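Long-range contacts in exoglucanase A (Cellulomonas fimi, PDB 7CBD), which hydrolyses beta-1,4-glucosidic bonds of cellulose with inversion at the anomeric carbon, releasing cellobiose, the present chain being its family 6 catalytic domain: residues Y190-H195 / S231-T236; N90-D95 / I146-L151. One frame throughout, in Å; residues are numbered along the deposited sequence.

Contact 1 of 2, residues Y190-H195 / S231-T236; sequences YIDIGH and SDVANT
At the C-terminal ends of two neighbouring parallel strands of the distorted family 6 barrel, 187-192 and 228-231, the loops carrying Gly194 and Asp232 meet, with Asp192 and the predicted proton donor Asp149 about 6 Å apart between nearest side-chain atoms. Asp232 N gives a nearly straight hydrogen bond (167°) to Gly194 O at 2.9 Å, and Ser231 CA adds a CA-H...O contact to the same oxygen. A water donates to Gly194 O and, at 2.6 Å, to Asp192 OD1, while accepting from Val233 N. With CG anti to the backbone N (chi1 -178°), Asp192 can turn OD2 back to Gly194 N at 2.9 Å, closing an Asx turn. Ile193 CG1 lies 3.9 Å from Ser231 CB. The amide of Asn235 stacks on one face of the His195 ring, the planes 26° apart and ND2 3.4 Å from NE2 without a hydrogen bond. Outside partners fix these groups: Thr237 OG1 binds His195 ND1, Arg328 binds Asn235 OD1, and Asn299 holds Asp232 OD2. The two carboxylate oxygens of Asp192 thus have separate duties, one shaping its own turn and the other reaching the facing loop through water, which ties both loops together at a buried polar seam.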
# COMPACT_ATOMS: atom_id res chain seq x y z
N TYR A 190 -3.62 -0.48 11.74
CA TYR A 190 -3.53 -1.55 10.76
C TYR A 190 -2.05 -1.79 10.47
O TYR A 190 -1.40 -0.95 9.84
CB TYR A 190 -4.31 -1.21 9.50
CG TYR A 190 -5.81 -1.32 9.69
CD1 TYR A 190 -6.47 -2.51 9.39
CD2 TYR A 190 -6.56 -0.25 10.18
CE1 TYR A 190 -7.85 -2.63 9.57
CE2 TYR A 190 -7.94 -0.36 10.37
CZ TYR A 190 -8.57 -1.56 10.05
OH TYR A 190 -9.93 -1.67 10.23
N ILE A 191 -1.54 -2.92 10.94
CA ILE A 191 -0.13 -3.27 10.75
C ILE A 191 0.08 -3.73 9.31
O ILE A 191 -0.69 -4.53 8.78
CB ILE A 191 0.29 -4.34 11.76
CG1 ILE A 191 0.50 -3.72 13.15
CG2 ILE A 191 1.52 -5.11 11.28
CD1 ILE A 191 1.85 -3.04 13.32
N ASP A 192 1.13 -3.23 8.67
CA ASP A 192 1.43 -3.64 7.31
C ASP A 192 1.90 -5.09 7.28
O ASP A 192 2.72 -5.51 8.11
CB ASP A 192 2.52 -2.75 6.73
CG ASP A 192 2.83 -3.09 5.31
OD1 ASP A 192 2.14 -2.53 4.44
OD2 ASP A 192 3.73 -3.94 5.07
N ILE A 193 1.41 -5.85 6.30
CA ILE A 193 1.80 -7.26 6.17
C ILE A 193 2.38 -7.58 4.80
O ILE A 193 2.26 -8.71 4.31
CB ILE A 193 0.67 -8.23 6.57
CG1 ILE A 193 -0.57 -8.05 5.68
CG2 ILE A 193 0.34 -8.07 8.04
CD1 ILE A 193 -1.48 -9.25 5.70
N GLY A 194 3.05 -6.61 4.17
CA GLY A 194 3.65 -6.93 2.89
C GLY A 194 2.60 -7.36 1.89
O GLY A 194 1.49 -6.81 1.85
N HIS A 195 2.94 -8.35 1.07
CA HIS A 195 2.03 -8.86 0.05
C HIS A 195 2.43 -10.29 -0.26
O HIS A 195 3.47 -10.78 0.18
CB HIS A 195 2.06 -8.00 -1.22
CG HIS A 195 3.37 -8.03 -1.94
ND1 HIS A 195 3.55 -8.69 -3.14
CD2 HIS A 195 4.58 -7.50 -1.62
CE1 HIS A 195 4.80 -8.55 -3.54
NE2 HIS A 195 5.45 -7.83 -2.64
N SER A 231 -2.49 -5.35 3.46
CA SER A 231 -1.58 -5.91 2.47
C SER A 231 -1.54 -5.07 1.20
O SER A 231 -2.43 -4.26 0.94
CB SER A 231 -1.94 -7.37 2.13
OG SER A 231 -2.92 -7.44 1.11
N ASP A 232 -0.47 -5.28 0.43
CA ASP A 232 -0.29 -4.72 -0.90
C ASP A 232 -0.02 -3.22 -0.88
O ASP A 232 -0.11 -2.58 -1.95
CB ASP A 232 -1.48 -5.02 -1.82
CG ASP A 232 -1.08 -5.50 -3.21
OD1 ASP A 232 0.10 -5.82 -3.46
OD2 ASP A 232 -2.01 -5.60 -4.06
N VAL A 233 0.31 -2.62 0.28
CA VAL A 233 0.49 -1.17 0.24
C VAL A 233 1.65 -0.78 -0.66
O VAL A 233 2.76 -1.34 -0.59
CB VAL A 233 0.36 -0.41 1.57
CG1 VAL A 233 -0.11 -1.25 2.76
CG2 VAL A 233 1.51 0.51 1.82
N ALA A 234 1.36 0.13 -1.57
CA ALA A 234 2.30 0.63 -2.56
C ALA A 234 2.80 -0.45 -3.50
O ALA A 234 3.76 -0.22 -4.23
CB ALA A 234 3.46 1.40 -1.94
N ASN A 235 2.16 -1.62 -3.53
CA ASN A 235 2.53 -2.70 -4.43
C ASN A 235 1.43 -2.90 -5.46
O ASN A 235 0.46 -2.13 -5.53
CB ASN A 235 2.87 -3.98 -3.65
CG ASN A 235 3.92 -4.83 -4.36
OD1 ASN A 235 3.61 -5.57 -5.29
ND2 ASN A 235 5.17 -4.71 -3.93
N THR A 236 1.61 -3.92 -6.29
CA THR A 236 0.76 -4.14 -7.45
C THR A 236 0.25 -5.57 -7.55
O THR A 236 -0.43 -5.89 -8.53
CB THR A 236 1.47 -3.75 -8.75
OG1 THR A 236 2.67 -4.53 -8.89
CG2 THR A 236 1.84 -2.28 -8.74
O HOH W 1 1.70 -4.08 2.37

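Contact 2 of 2, residues N90-D95 / I146-L151; sequences NLVIYD and IEPDSL
Glu147 grips the end of strand 87-93 twice, where the parallel sheet of the family 6 barrel opens into the loop bearing Asp149, the predicted proton donor. Asp95 N points almost straight (173°) at the syn lone pair of Glu147 OE2, 2.9 Å away, and Glu147 N bonds Ile93 O at 2.7 Å with a more bent N-H (136°). The chain of Glu147 folds at chi2 (-73°), carrying its carboxylate back over the strand end; OE1 sits 3.3 Å from Tyr94 CA, and OE2 is also hydrogen-bonded to Tyr120 OH. Cutting Glu147 back to an alanine is likely to leave Asp95 N and Tyr120 OH without their shared partner and the chain after the strand less firmly held. On the loop side, Ser150 OG donates to Glu147 O. Ile93 and Ile146, paired in a parallel bridge, lie side by side, CG1 of the former 4.0 Å from CD1 of the latter, with Leu181 of helix 161-182 against both. Pro148 spans Val92 and Tyr94: its CG meets Val92 CG1 at 3.8 Å and its CD meets Tyr94 CD1. The phenol itself is anchored by Asp100, and at the ring edge Tyr94 CE1 comes within 3.3 Å of Pro148 O.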
# COMPACT_ATOMS: atom_id res chain seq x y z
N ASN A 90 -7.49 7.97 6.37
CA ASN A 90 -6.36 7.05 6.23
C ASN A 90 -5.04 7.81 6.35
O ASN A 90 -4.79 8.74 5.59
CB ASN A 90 -6.42 6.34 4.88
CG ASN A 90 -7.57 5.38 4.79
OD1 ASN A 90 -7.53 4.30 5.38
ND2 ASN A 90 -8.61 5.76 4.05
N LEU A 91 -4.20 7.38 7.29
CA LEU A 91 -2.95 8.04 7.62
C LEU A 91 -1.85 6.98 7.60
O LEU A 91 -2.03 5.91 8.18
CB LEU A 91 -3.08 8.57 9.04
CG LEU A 91 -2.41 9.86 9.55
CD1 LEU A 91 -1.98 9.72 11.02
CD2 LEU A 91 -1.31 10.38 8.70
N VAL A 92 -0.73 7.26 6.95
CA VAL A 92 0.38 6.31 6.90
C VAL A 92 1.51 6.78 7.81
O VAL A 92 2.04 7.88 7.65
CB VAL A 92 0.91 6.07 5.48
CG1 VAL A 92 1.81 4.83 5.48
CG2 VAL A 92 -0.25 5.88 4.51
N ILE A 93 1.86 5.91 8.76
CA ILE A 93 2.98 6.10 9.67
C ILE A 93 4.17 5.40 9.02
O ILE A 93 4.15 4.19 8.80
CB ILE A 93 2.64 5.46 11.03
CG1 ILE A 93 1.31 6.00 11.57
CG2 ILE A 93 3.77 5.65 12.03
CD1 ILE A 93 1.28 7.49 11.77
N TYR A 94 5.20 6.17 8.64
CA TYR A 94 6.23 5.64 7.75
C TYR A 94 7.54 6.41 7.92
O TYR A 94 7.96 7.14 7.02
CB TYR A 94 5.76 5.72 6.29
CG TYR A 94 6.63 5.01 5.25
CD1 TYR A 94 7.11 3.73 5.47
CD2 TYR A 94 6.91 5.62 4.03
CE1 TYR A 94 7.88 3.08 4.51
CE2 TYR A 94 7.66 4.98 3.07
CZ TYR A 94 8.15 3.71 3.31
OH TYR A 94 8.90 3.09 2.33
N ASP A 95 8.20 6.24 9.07
CA ASP A 95 9.48 6.91 9.26
C ASP A 95 10.41 6.17 10.22
O ASP A 95 11.23 6.82 10.88
CB ASP A 95 9.29 8.37 9.71
CG ASP A 95 10.45 9.26 9.32
OD1 ASP A 95 11.26 8.89 8.44
OD2 ASP A 95 10.53 10.36 9.91
N ILE A 146 0.45 1.18 9.74
CA ILE A 146 1.64 1.23 10.58
C ILE A 146 2.83 0.65 9.82
O ILE A 146 2.97 -0.57 9.70
CB ILE A 146 1.44 0.51 11.92
CG1 ILE A 146 0.18 0.99 12.65
CG2 ILE A 146 2.67 0.69 12.80
CD1 ILE A 146 0.18 2.45 12.99
N GLU A 147 3.70 1.54 9.34
CA GLU A 147 5.06 1.27 8.87
C GLU A 147 5.15 0.21 7.78
O GLU A 147 5.63 -0.91 8.02
CB GLU A 147 6.00 1.01 10.05
CG GLU A 147 6.15 2.21 10.98
CD GLU A 147 6.98 3.35 10.40
OE1 GLU A 147 7.65 3.18 9.35
OE2 GLU A 147 6.98 4.45 11.01
N PRO A 148 4.73 0.55 6.57
CA PRO A 148 4.97 -0.35 5.43
C PRO A 148 6.44 -0.72 5.30
O PRO A 148 7.33 0.03 5.71
CB PRO A 148 4.51 0.50 4.23
CG PRO A 148 3.51 1.47 4.81
CD PRO A 148 4.03 1.79 6.18
N ASP A 149 6.69 -1.90 4.74
CA ASP A 149 8.06 -2.35 4.45
C ASP A 149 8.95 -2.39 5.69
O ASP A 149 10.11 -2.00 5.63
CB ASP A 149 8.69 -1.52 3.34
CG ASP A 149 10.00 -2.10 2.84
OD1 ASP A 149 10.15 -3.34 2.90
OD2 ASP A 149 10.88 -1.32 2.43
N SER A 150 8.41 -2.88 6.81
CA SER A 150 9.20 -2.91 8.04
C SER A 150 9.38 -4.33 8.57
O SER A 150 10.31 -5.04 8.15
CB SER A 150 8.62 -1.97 9.11
OG SER A 150 7.31 -2.35 9.52
N LEU A 151 8.49 -4.76 9.46
CA LEU A 151 8.74 -5.97 10.25
C LEU A 151 9.05 -7.23 9.45
O LEU A 151 9.93 -8.00 9.88
CB LEU A 151 7.61 -6.21 11.26
CG LEU A 151 7.54 -5.19 12.39
CD1 LEU A 151 6.20 -5.29 13.11
CD2 LEU A 151 8.67 -5.39 13.38

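Overall arrangement
From the N terminus, strand 87-93 runs into contact 2, which closes a loop containing helix 114-132 when the chain returns along strand 141-146. Helices 153-156 and 161-182 then lead to strand 187-192, where contact 1 opens; it closes after helices 196-199 and 202-218 and strand 228-231. The two loops follow one another in series, neither nesting nor crossing. Together they join four successive parallel strands of one sheet, and the centres of the two contacts lie about 9 Å apart. Strands 141-146 and 187-192 link them directly: Tyr190 O lies 2.8 Å from Ile146 N, a probable hydrogen bond, and Asp192 packs on Pro148.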